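Local coordinates for protein endoglucanase (Clostridium thermocellum, PDB 2YIK) that probably hydrolyses internal beta-1,4-glucosidic bonds of cellulose, as a family 9 glycoside hydrolase with bound zinc and calcium ions, at residues V439-P450 with S465-V476; Y38-F49 with S520-P528. All blocks are in the same frame, centred on the assembly; numbering follows the deposited sequence.

Contact 1: V439-P450 with S465-V476; sequences VVGYSSNSVKYP and SPHKYVLYGALV
Y449 turns an edge of its ring toward the face of the H467 imidazole in an offset edge-to-face pair, the planes 80° apart and the centroids separated by 5.6 Å. The pair joins two irregular loops of the family 9 catalytic domain, on either side of helix 453-456 in sequence. H467 CG lies anti to the carbonyl carbon (chi1 -74°), which swings the imidazole across the pyrrolidine of P450, with H467 ND1 3.7 Å from P450 CD. NE2 of H467 is hydrogen-bonded to T489, a bond that should fix the rotation of the ring. A water adds a polar link, donating to K448 O and accepting from H467 N.

Farther along, P450 and L471 lie alongside, pointing opposite ways, P450 CG touching L471 CD2 at 3.7 Å. V447 and V476 meet tip to tip through V447 CG2 and V476 CG1. V440 is wedged by its two branches, CG1 against the methyl of A474 and V440 CG2 pressed on L471 O at 3.0 Å; its chi1 of 7° is eclipsed, a sign of strain. A single bridge between V439 and L475 accompanies two backbone bonds: G473 N donates to V440 O, and V440 N reaches A474 O at 2.9 Å.

Contact 2: Y38-F49 with S520-P528; sequences YNYAKALQYSMF and SMQIDPSMP
M527 inserts its methyl between two rings of segment 38-49: CE sits over the face of F49, 3.7 Å from the centroid and 13° off the normal, and over a face of Y46, 4.0 Å from that centroid. Bends at chi2 and chi3 (-67° and -90°) fold the thioether into this hollow, while K42 CE lies over the opposite face of Y46. At the F49 edge, P528 O comes near the ring plane.

A second bump is M521. Its extended chain runs antiparallel to the N39 side chain, and M521 SD lies 3.6 Å from Y40 CD2, an oblique Met-aromatic contact. Between the two methionines, the small A41 CB faces M521 O and I523 CG2.

Polar groups set the register. Q45 grips the D524 backbone twice, OE1 accepting from D524 N at 2.7 Å and NE2 donating to D524 O at 2.9 Å. Y46 OH donates to the anti lone pair of D524 OD2 at 2.6 Å, with ring and carboxylate nearly coplanar. N39 ND2 donates to Q522 O. The N-cap N39 (OD1 accepting from K42 N) and the Asx turn of D524 (OD1 accepting from S526 N) fasten this loop to helix 40-47.

Contacts 1 and 2 adjoin on the same side of the chain's centre, their own centres 15 Å apart. Y442 provides the polar join: its OH lies 2.7 Å from N39 O and its carbonyl O 2.8 Å from K42 NZ, both probable hydrogen bonds, and its ring forms a cation-pi pair with K42. Packing continues through Y472, whose ring meets that of Y46 with planes at about 90°. In contact 1, P450 directly precedes H451, the predicted active-site residue, their side chains about 6 Å apart, and the L471 side chain is about 13 Å from the zinc ion. Contact 2, away from the annotated sites, brings together chain regions 471 residues apart.

Contact 1: V439-P450 with S465-V476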
loop_
_atom_site.group_PDB
_atom_site.type_symbol
_atom_site.label_atom_id
_atom_site.label_comp_id
_atom_site.label_asym_id
_atom_site.label_seq_id
_atom_site.Cartn_x
_atom_site.Cartn_y
_atom_site.Cartn_z
ATOM N N VAL A 439 3.961 17.596 3.939
ATOM C CA VAL A 439 4.769 16.454 4.356
ATOM C C VAL A 439 5.335 16.916 5.700
ATOM O O VAL A 439 6.145 17.843 5.737
ATOM C CB VAL A 439 5.922 16.217 3.357
ATOM C CG1 VAL A 439 6.795 15.057 3.810
ATOM C CG2 VAL A 439 5.352 15.950 1.977
ATOM N N VAL A 440 4.921 16.307 6.809
ATOM C CA VAL A 440 5.423 16.803 8.084
ATOM C C VAL A 440 6.921 16.609 8.327
ATOM O O VAL A 440 7.509 15.593 7.946
ATOM C CB VAL A 440 4.565 16.281 9.302
ATOM C CG1 VAL A 440 3.554 15.255 8.850
ATOM C CG2 VAL A 440 5.454 15.754 10.403
ATOM N N GLY A 441 7.530 17.630 8.930
ATOM C CA GLY A 441 8.949 17.605 9.254
ATOM C C GLY A 441 9.908 17.908 8.117
ATOM O O GLY A 441 11.107 18.050 8.330
ATOM N N TYR A 442 9.382 18.028 6.904
ATOM C CA TYR A 442 10.205 18.284 5.729
ATOM C C TYR A 442 10.802 19.683 5.671
ATOM O O TYR A 442 11.923 19.871 5.192
ATOM C CB TYR A 442 9.374 18.062 4.463
ATOM C CG TYR A 442 10.138 18.223 3.163
ATOM C CD1 TYR A 442 10.912 17.180 2.655
ATOM C CD2 TYR A 442 10.070 19.409 2.428
ATOM C CE1 TYR A 442 11.594 17.306 1.449
ATOM C CE2 TYR A 442 10.753 19.549 1.216
ATOM C CZ TYR A 442 11.508 18.491 0.735
ATOM O OH TYR A 442 12.160 18.599 -0.471
ATOM N N SER A 443 10.053 20.662 6.165
ATOM C CA SER A 443 10.498 22.043 6.096
ATOM C C SER A 443 9.930 22.847 7.262
ATOM O O SER A 443 9.068 22.356 7.993
ATOM C CB SER A 443 10.017 22.621 4.763
ATOM O OG SER A 443 10.592 23.889 4.505
ATOM N N SER A 444 10.402 24.079 7.445
ATOM C CA SER A 444 9.889 24.897 8.539
ATOM C C SER A 444 8.421 25.232 8.302
ATOM O O SER A 444 7.684 25.502 9.249
ATOM C CB SER A 444 10.701 26.193 8.697
ATOM O OG SER A 444 10.807 26.905 7.473
ATOM N N ASN A 445 7.989 25.204 7.042
ATOM C CA ASN A 445 6.596 25.509 6.731
ATOM C C ASN A 445 5.695 24.278 6.577
ATOM O O ASN A 445 4.622 24.372 5.987
ATOM C CB ASN A 445 6.501 26.371 5.464
ATOM C CG ASN A 445 7.097 25.693 4.248
ATOM O OD1 ASN A 445 6.579 25.826 3.132
ATOM N ND2 ASN A 445 8.198 24.973 4.450
ATOM N N SER A 446 6.125 23.138 7.118
ATOM C CA SER A 446 5.347 21.895 7.044
ATOM C C SER A 446 4.253 21.843 8.112
ATOM O O SER A 446 4.352 22.515 9.140
ATOM C CB SER A 446 6.263 20.683 7.252
ATOM O OG SER A 446 7.236 20.573 6.232
ATOM N N VAL A 447 3.211 21.049 7.876
ATOM C CA VAL A 447 2.159 20.899 8.871
ATOM C C VAL A 447 2.845 20.296 10.098
ATOM O O VAL A 447 3.793 19.511 9.967
ATOM C CB VAL A 447 1.030 19.959 8.381
ATOM C CG1 VAL A 447 0.221 20.647 7.295
ATOM C CG2 VAL A 447 1.613 18.677 7.840
ATOM N N LYS A 448 2.368 20.649 11.288
ATOM C CA LYS A 448 2.993 20.173 12.516
ATOM C C LYS A 448 2.108 19.374 13.457
ATOM O O LYS A 448 2.597 18.833 14.441
ATOM C CB LYS A 448 3.582 21.373 13.269
ATOM C CG LYS A 448 4.634 22.119 12.470
ATOM C CD LYS A 448 4.826 23.541 12.967
ATOM C CE LYS A 448 6.008 24.214 12.275
ATOM N NZ LYS A 448 5.827 24.356 10.797
ATOM N N TYR A 449 0.820 19.275 13.151
ATOM C CA TYR A 449 -0.097 18.552 14.030
ATOM C C TYR A 449 -0.831 17.372 13.398
ATOM O O TYR A 449 -2.066 17.322 13.425
ATOM C CB TYR A 449 -1.126 19.528 14.593
ATOM C CG TYR A 449 -0.525 20.619 15.436
ATOM C CD1 TYR A 449 0.012 21.762 14.846
ATOM C CD2 TYR A 449 -0.456 20.496 16.824
ATOM C CE1 TYR A 449 0.608 22.756 15.616
ATOM C CE2 TYR A 449 0.135 21.483 17.606
ATOM C CZ TYR A 449 0.666 22.608 16.996
ATOM O OH TYR A 449 1.271 23.571 17.771
ATOM N N PRO A 450 -0.091 16.401 12.834
ATOM C CA PRO A 450 -0.798 15.265 12.229
ATOM C C PRO A 450 -1.687 14.496 13.215
ATOM O O PRO A 450 -1.411 14.444 14.419
ATOM C CB PRO A 450 0.339 14.408 11.650
ATOM C CG PRO A 450 1.551 14.798 12.489
ATOM C CD PRO A 450 1.368 16.289 12.650
ATOM N N SER A 465 -1.666 21.029 22.326
ATOM C CA SER A 465 -0.235 21.196 22.555
ATOM C C SER A 465 0.616 20.649 21.418
ATOM O O SER A 465 0.155 19.814 20.635
ATOM C CB SER A 465 0.164 20.479 23.839
ATOM O OG SER A 465 -0.787 20.748 24.846
ATOM N N PRO A 466 1.876 21.115 21.318
ATOM C CA PRO A 466 2.782 20.647 20.270
ATOM C C PRO A 466 2.948 19.143 20.452
ATOM O O PRO A 466 2.782 18.620 21.558
ATOM C CB PRO A 466 4.085 21.387 20.573
ATOM C CG PRO A 466 3.624 22.661 21.208
ATOM C CD PRO A 466 2.502 22.186 22.119
ATOM N N HIS A 467 3.273 18.445 19.371
ATOM C CA HIS A 467 3.477 17.008 19.455
ATOM C C HIS A 467 4.815 16.769 20.128
ATOM O O HIS A 467 5.728 17.579 20.010
ATOM C CB HIS A 467 3.472 16.382 18.058
ATOM C CG HIS A 467 2.109 16.292 17.449
ATOM N ND1 HIS A 467 1.852 15.589 16.289
ATOM C CD2 HIS A 467 0.922 16.812 17.840
ATOM C CE1 HIS A 467 0.569 15.680 15.996
ATOM N NE2 HIS A 467 -0.020 16.419 16.922
ATOM N N LYS A 468 4.928 15.662 20.847
ATOM C CA LYS A 468 6.172 15.351 21.534
ATOM C C LYS A 468 7.224 14.900 20.516
ATOM O O LYS A 468 8.432 15.131 20.703
ATOM C CB LYS A 468 5.910 14.270 22.598
ATOM C CG LYS A 468 7.119 13.893 23.446
ATOM C CD LYS A 468 7.841 15.130 23.982
ATOM C CE LYS A 468 9.320 14.832 24.266
ATOM N NZ LYS A 468 10.210 15.649 23.363
ATOM N N TYR A 469 6.765 14.296 19.420
ATOM C CA TYR A 469 7.667 13.799 18.380
ATOM C C TYR A 469 7.258 14.215 16.972
ATOM O O TYR A 469 6.075 14.340 16.665
ATOM C CB TYR A 469 7.731 12.275 18.453
ATOM C CG TYR A 469 7.995 11.767 19.845
ATOM C CD1 TYR A 469 9.245 11.926 20.441
ATOM C CD2 TYR A 469 6.985 11.149 20.580
ATOM C CE1 TYR A 469 9.483 11.477 21.742
ATOM C CE2 TYR A 469 7.209 10.701 21.877
ATOM C CZ TYR A 469 8.457 10.866 22.452
ATOM O OH TYR A 469 8.675 10.420 23.740
ATOM N N VAL A 470 8.253 14.414 16.116
ATOM C CA VAL A 470 8.015 14.815 14.734
ATOM C C VAL A 470 7.835 13.590 13.836
ATOM O O VAL A 470 8.755 12.784 13.674
ATOM C CB VAL A 470 9.190 15.663 14.195
ATOM C CG1 VAL A 470 8.902 16.112 12.769
ATOM C CG2 VAL A 470 9.418 16.878 15.103
ATOM N N LEU A 471 6.640 13.465 13.264
ATOM C CA LEU A 471 6.292 12.353 12.374
ATOM C C LEU A 471 6.866 12.616 10.980
ATOM O O LEU A 471 6.122 12.830 10.023
ATOM C CB LEU A 471 4.766 12.228 12.302
ATOM C CG LEU A 471 4.081 11.054 11.594
ATOM C CD1 LEU A 471 4.325 9.752 12.368
ATOM C CD2 LEU A 471 2.580 11.342 11.500
ATOM N N TYR A 472 8.192 12.591 10.873
ATOM C CA TYR A 472 8.885 12.849 9.609
ATOM C C TYR A 472 8.354 12.081 8.408
ATOM O O TYR A 472 8.131 10.873 8.486
ATOM C CB TYR A 472 10.379 12.537 9.755
ATOM C CG TYR A 472 11.152 13.523 10.595
ATOM C CD1 TYR A 472 11.448 14.796 10.108
ATOM C CD2 TYR A 472 11.573 13.191 11.884
ATOM C CE1 TYR A 472 12.144 15.716 10.877
ATOM C CE2 TYR A 472 12.271 14.108 12.674
ATOM C CZ TYR A 472 12.556 15.368 12.161
ATOM O OH TYR A 472 13.268 16.274 12.917
ATOM N N GLY A 473 8.146 12.800 7.303
ATOM C CA GLY A 473 7.699 12.180 6.069
ATOM C C GLY A 473 6.241 11.839 5.863
ATOM O O GLY A 473 5.868 11.367 4.789
ATOM N N ALA A 474 5.410 12.061 6.872
ATOM C CA ALA A 474 3.991 11.761 6.731
ATOM C C ALA A 474 3.321 12.762 5.786
ATOM O O ALA A 474 3.533 13.971 5.900
ATOM C CB ALA A 474 3.308 11.798 8.093
ATOM N N LEU A 475 2.527 12.250 4.848
ATOM C CA LEU A 475 1.799 13.094 3.902
ATOM C C LEU A 475 0.371 13.129 4.423
ATOM O O LEU A 475 -0.322 12.112 4.408
ATOM C CB LEU A 475 1.819 12.489 2.496
ATOM C CG LEU A 475 0.955 13.175 1.432
ATOM C CD1 LEU A 475 1.484 14.568 1.144
ATOM C CD2 LEU A 475 0.956 12.337 0.154
ATOM N N VAL A 476 -0.066 14.289 4.901
ATOM C CA VAL A 476 -1.414 14.402 5.438
ATOM C C VAL A 476 -2.483 14.444 4.342
ATOM O O VAL A 476 -2.174 14.619 3.162
ATOM C CB VAL A 476 -1.535 15.648 6.321
ATOM C CG1 VAL A 476 -0.504 15.577 7.450
ATOM C CG2 VAL A 476 -1.330 16.904 5.483
HETATM O O HOH W 1 3.519 19.892 16.991
#

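Contact 2: Y38-F49 with S520-P528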
loop_
_atom_site.group_PDB
_atom_site.type_symbol
_atom_site.label_atom_id
_atom_site.label_comp_id
_atom_site.label_asym_id
_atom_site.label_seq_id
_atom_site.Cartn_x
_atom_site.Cartn_y
_atom_site.Cartn_z
ATOM N N TYR A 38 12.267 22.203 -3.055
ATOM C CA TYR A 38 11.646 21.060 -3.797
ATOM C C TYR A 38 12.733 20.064 -4.172
ATOM O O TYR A 38 13.081 19.878 -5.339
ATOM C CB TYR A 38 10.916 21.594 -5.026
ATOM C CG TYR A 38 9.994 22.733 -4.647
ATOM C CD1 TYR A 38 9.103 22.607 -3.577
ATOM C CD2 TYR A 38 10.070 23.964 -5.296
ATOM C CE1 TYR A 38 8.314 23.686 -3.156
ATOM C CE2 TYR A 38 9.287 25.050 -4.882
ATOM C CZ TYR A 38 8.415 24.902 -3.812
ATOM O OH TYR A 38 7.666 25.982 -3.380
ATOM N N ASN A 39 13.243 19.430 -3.121
ATOM C CA ASN A 39 14.307 18.435 -3.155
ATOM C C ASN A 39 13.647 17.056 -3.099
ATOM O O ASN A 39 13.200 16.625 -2.040
ATOM C CB ASN A 39 15.189 18.659 -1.920
ATOM C CG ASN A 39 16.362 17.707 -1.842
ATOM O OD1 ASN A 39 16.380 16.663 -2.495
ATOM N ND2 ASN A 39 17.352 18.060 -1.020
ATOM N N TYR A 40 13.597 16.366 -4.234
ATOM C CA TYR A 40 12.955 15.061 -4.298
ATOM C C TYR A 40 13.746 13.928 -3.665
ATOM O O TYR A 40 13.167 12.917 -3.276
ATOM C CB TYR A 40 12.604 14.734 -5.751
ATOM C CG TYR A 40 11.915 15.889 -6.439
ATOM C CD1 TYR A 40 10.767 16.472 -5.887
ATOM C CD2 TYR A 40 12.450 16.457 -7.596
ATOM C CE1 TYR A 40 10.179 17.596 -6.468
ATOM C CE2 TYR A 40 11.868 17.581 -8.184
ATOM C CZ TYR A 40 10.741 18.145 -7.613
ATOM O OH TYR A 40 10.208 19.272 -8.185
ATOM N N ALA A 41 15.062 14.091 -3.557
ATOM C CA ALA A 41 15.894 13.061 -2.932
ATOM C C ALA A 41 15.572 13.046 -1.446
ATOM O O ALA A 41 15.411 11.989 -0.835
ATOM C CB ALA A 41 17.380 13.361 -3.145
ATOM N N LYS A 42 15.474 14.233 -0.866
ATOM C CA LYS A 42 15.156 14.361 0.546
ATOM C C LYS A 42 13.705 13.947 0.789
ATOM O O LYS A 42 13.376 13.381 1.832
ATOM C CB LYS A 42 15.370 15.806 0.998
ATOM C CG LYS A 42 14.911 16.075 2.419
ATOM C CD LYS A 42 15.095 17.541 2.823
ATOM C CE LYS A 42 14.295 17.843 4.090
ATOM N NZ LYS A 42 14.553 19.212 4.625
ATOM N N ALA A 43 12.834 14.234 -0.174
ATOM C CA ALA A 43 11.422 13.879 -0.041
ATOM C C ALA A 43 11.292 12.359 0.019
ATOM O O ALA A 43 10.535 11.816 0.826
ATOM C CB ALA A 43 10.632 14.436 -1.215
ATOM N N LEU A 44 12.044 11.675 -0.836
ATOM C CA LEU A 44 12.037 10.216 -0.867
ATOM C C LEU A 44 12.526 9.697 0.480
ATOM O O LEU A 44 11.891 8.845 1.108
ATOM C CB LEU A 44 12.956 9.697 -1.982
ATOM C CG LEU A 44 13.168 8.179 -2.010
ATOM C CD1 LEU A 44 11.819 7.486 -2.176
ATOM C CD2 LEU A 44 14.107 7.789 -3.148
ATOM N N GLN A 45 13.667 10.218 0.923
ATOM C CA GLN A 45 14.237 9.814 2.200
ATOM C C GLN A 45 13.218 9.947 3.318
ATOM O O GLN A 45 12.939 8.985 4.037
ATOM C CB GLN A 45 15.464 10.668 2.523
ATOM C CG GLN A 45 15.921 10.561 3.964
ATOM C CD GLN A 45 17.014 11.565 4.312
ATOM O OE1 GLN A 45 16.961 12.726 3.900
ATOM N NE2 GLN A 45 18.000 11.126 5.088
ATOM N N TYR A 46 12.663 11.144 3.464
ATOM C CA TYR A 46 11.678 11.402 4.501
ATOM C C TYR A 46 10.407 10.560 4.389
ATOM O O TYR A 46 9.902 10.065 5.396
ATOM C CB TYR A 46 11.300 12.888 4.506
ATOM C CG TYR A 46 12.241 13.775 5.297
ATOM C CD1 TYR A 46 13.619 13.715 5.100
ATOM C CD2 TYR A 46 11.748 14.691 6.226
ATOM C CE1 TYR A 46 14.483 14.540 5.807
ATOM C CE2 TYR A 46 12.604 15.524 6.942
ATOM C CZ TYR A 46 13.971 15.444 6.726
ATOM O OH TYR A 46 14.826 16.275 7.416
ATOM N N SER A 47 9.897 10.389 3.171
ATOM C CA SER A 47 8.652 9.643 2.961
ATOM C C SER A 47 8.537 8.289 3.659
ATOM O O SER A 47 7.463 7.939 4.145
ATOM C CB SER A 47 8.370 9.460 1.456
ATOM O OG SER A 47 9.237 8.514 0.856
ATOM N N MET A 48 9.626 7.529 3.722
ATOM C CA MET A 48 9.566 6.210 4.347
ATOM C C MET A 48 9.501 6.204 5.863
ATOM O O MET A 48 9.057 5.221 6.460
ATOM C CB MET A 48 10.734 5.341 3.870
ATOM C CG MET A 48 10.580 4.921 2.423
ATOM S SD MET A 48 11.960 3.996 1.724
ATOM C CE MET A 48 12.985 5.303 1.186
ATOM N N PHE A 49 9.922 7.293 6.493
ATOM C CA PHE A 49 9.902 7.347 7.947
ATOM C C PHE A 49 8.523 7.228 8.564
ATOM O O PHE A 49 8.406 6.914 9.746
ATOM C CB PHE A 49 10.607 8.609 8.436
ATOM C CG PHE A 49 12.093 8.480 8.428
ATOM C CD1 PHE A 49 12.769 7.963 9.532
ATOM C CD2 PHE A 49 12.816 8.807 7.290
ATOM C CE1 PHE A 49 14.150 7.765 9.489
ATOM C CE2 PHE A 49 14.184 8.616 7.237
ATOM C CZ PHE A 49 14.857 8.096 8.339
ATOM N N SER A 520 22.067 19.343 -6.733
ATOM C CA SER A 520 21.624 20.199 -5.639
ATOM C C SER A 520 20.688 19.428 -4.707
ATOM O O SER A 520 20.494 19.813 -3.546
ATOM C CB SER A 520 20.898 21.427 -6.181
ATOM O OG SER A 520 19.503 21.178 -6.291
ATOM N N MET A 521 20.122 18.326 -5.198
ATOM C CA MET A 521 19.199 17.533 -4.391
ATOM C C MET A 521 19.895 16.459 -3.576
ATOM O O MET A 521 20.084 15.337 -4.047
ATOM C CB MET A 521 18.140 16.905 -5.295
ATOM C CG MET A 521 17.220 17.939 -5.896
ATOM S SD MET A 521 15.893 17.208 -6.826
ATOM C CE MET A 521 15.383 18.629 -7.800
ATOM N N GLN A 522 20.254 16.816 -2.344
ATOM C CA GLN A 522 20.948 15.917 -1.427
ATOM C C GLN A 522 20.028 15.445 -0.310
ATOM O O GLN A 522 19.143 16.182 0.111
ATOM C CB GLN A 522 22.137 16.638 -0.785
ATOM C CG GLN A 522 23.184 17.148 -1.759
ATOM C CD GLN A 522 23.666 16.061 -2.696
ATOM O OE1 GLN A 522 23.758 14.882 -2.309
ATOM N NE2 GLN A 522 23.988 16.441 -3.931
ATOM N N ILE A 523 20.235 14.220 0.170
ATOM C CA ILE A 523 19.423 13.722 1.271
ATOM C C ILE A 523 19.918 14.443 2.526
ATOM O O ILE A 523 20.980 15.071 2.510
ATOM C CB ILE A 523 19.523 12.154 1.453
ATOM C CG1 ILE A 523 20.936 11.719 1.884
ATOM C CG2 ILE A 523 19.042 11.456 0.183
ATOM C CD1 ILE A 523 22.059 12.392 1.123
ATOM N N ASP A 524 19.126 14.380 3.591
ATOM C CA ASP A 524 19.452 15.019 4.860
ATOM C C ASP A 524 20.375 14.086 5.651
ATOM O O ASP A 524 19.939 13.053 6.160
ATOM C CB ASP A 524 18.153 15.285 5.628
ATOM C CG ASP A 524 18.390 15.840 7.011
ATOM O OD1 ASP A 524 19.566 15.983 7.403
ATOM O OD2 ASP A 524 17.399 16.130 7.717
ATOM N N PRO A 525 21.660 14.456 5.795
ATOM C CA PRO A 525 22.620 13.621 6.522
ATOM C C PRO A 525 22.393 13.469 8.022
ATOM O O PRO A 525 22.974 12.580 8.650
ATOM C CB PRO A 525 23.957 14.285 6.195
ATOM C CG PRO A 525 23.595 15.741 6.204
ATOM C CD PRO A 525 22.245 15.776 5.478
ATOM N N SER A 526 21.538 14.305 8.599
ATOM C CA SER A 526 21.289 14.220 10.032
ATOM C C SER A 526 20.172 13.243 10.423
ATOM O O SER A 526 19.911 13.049 11.609
ATOM C CB SER A 526 20.958 15.602 10.589
ATOM O OG SER A 526 19.615 15.946 10.292
ATOM N N MET A 527 19.509 12.634 9.443
ATOM C CA MET A 527 18.427 11.683 9.738
ATOM C C MET A 527 18.974 10.312 10.123
ATOM O O MET A 527 20.031 9.907 9.636
ATOM C CB MET A 527 17.507 11.517 8.521
ATOM C CG MET A 527 16.607 12.713 8.224
ATOM S SD MET A 527 15.365 12.978 9.498
ATOM C CE MET A 527 13.972 11.950 8.861
ATOM N N PRO A 528 18.258 9.579 10.997
ATOM C CA PRO A 528 18.660 8.243 11.451
ATOM C C PRO A 528 18.922 7.363 10.226
ATOM O O PRO A 528 18.351 7.603 9.163
ATOM C CB PRO A 528 17.451 7.785 12.260
ATOM C CG PRO A 528 16.939 9.068 12.828
ATOM C CD PRO A 528 16.988 9.976 11.626
HETATM O O HOH W 2 17.915 8.377 6.361
#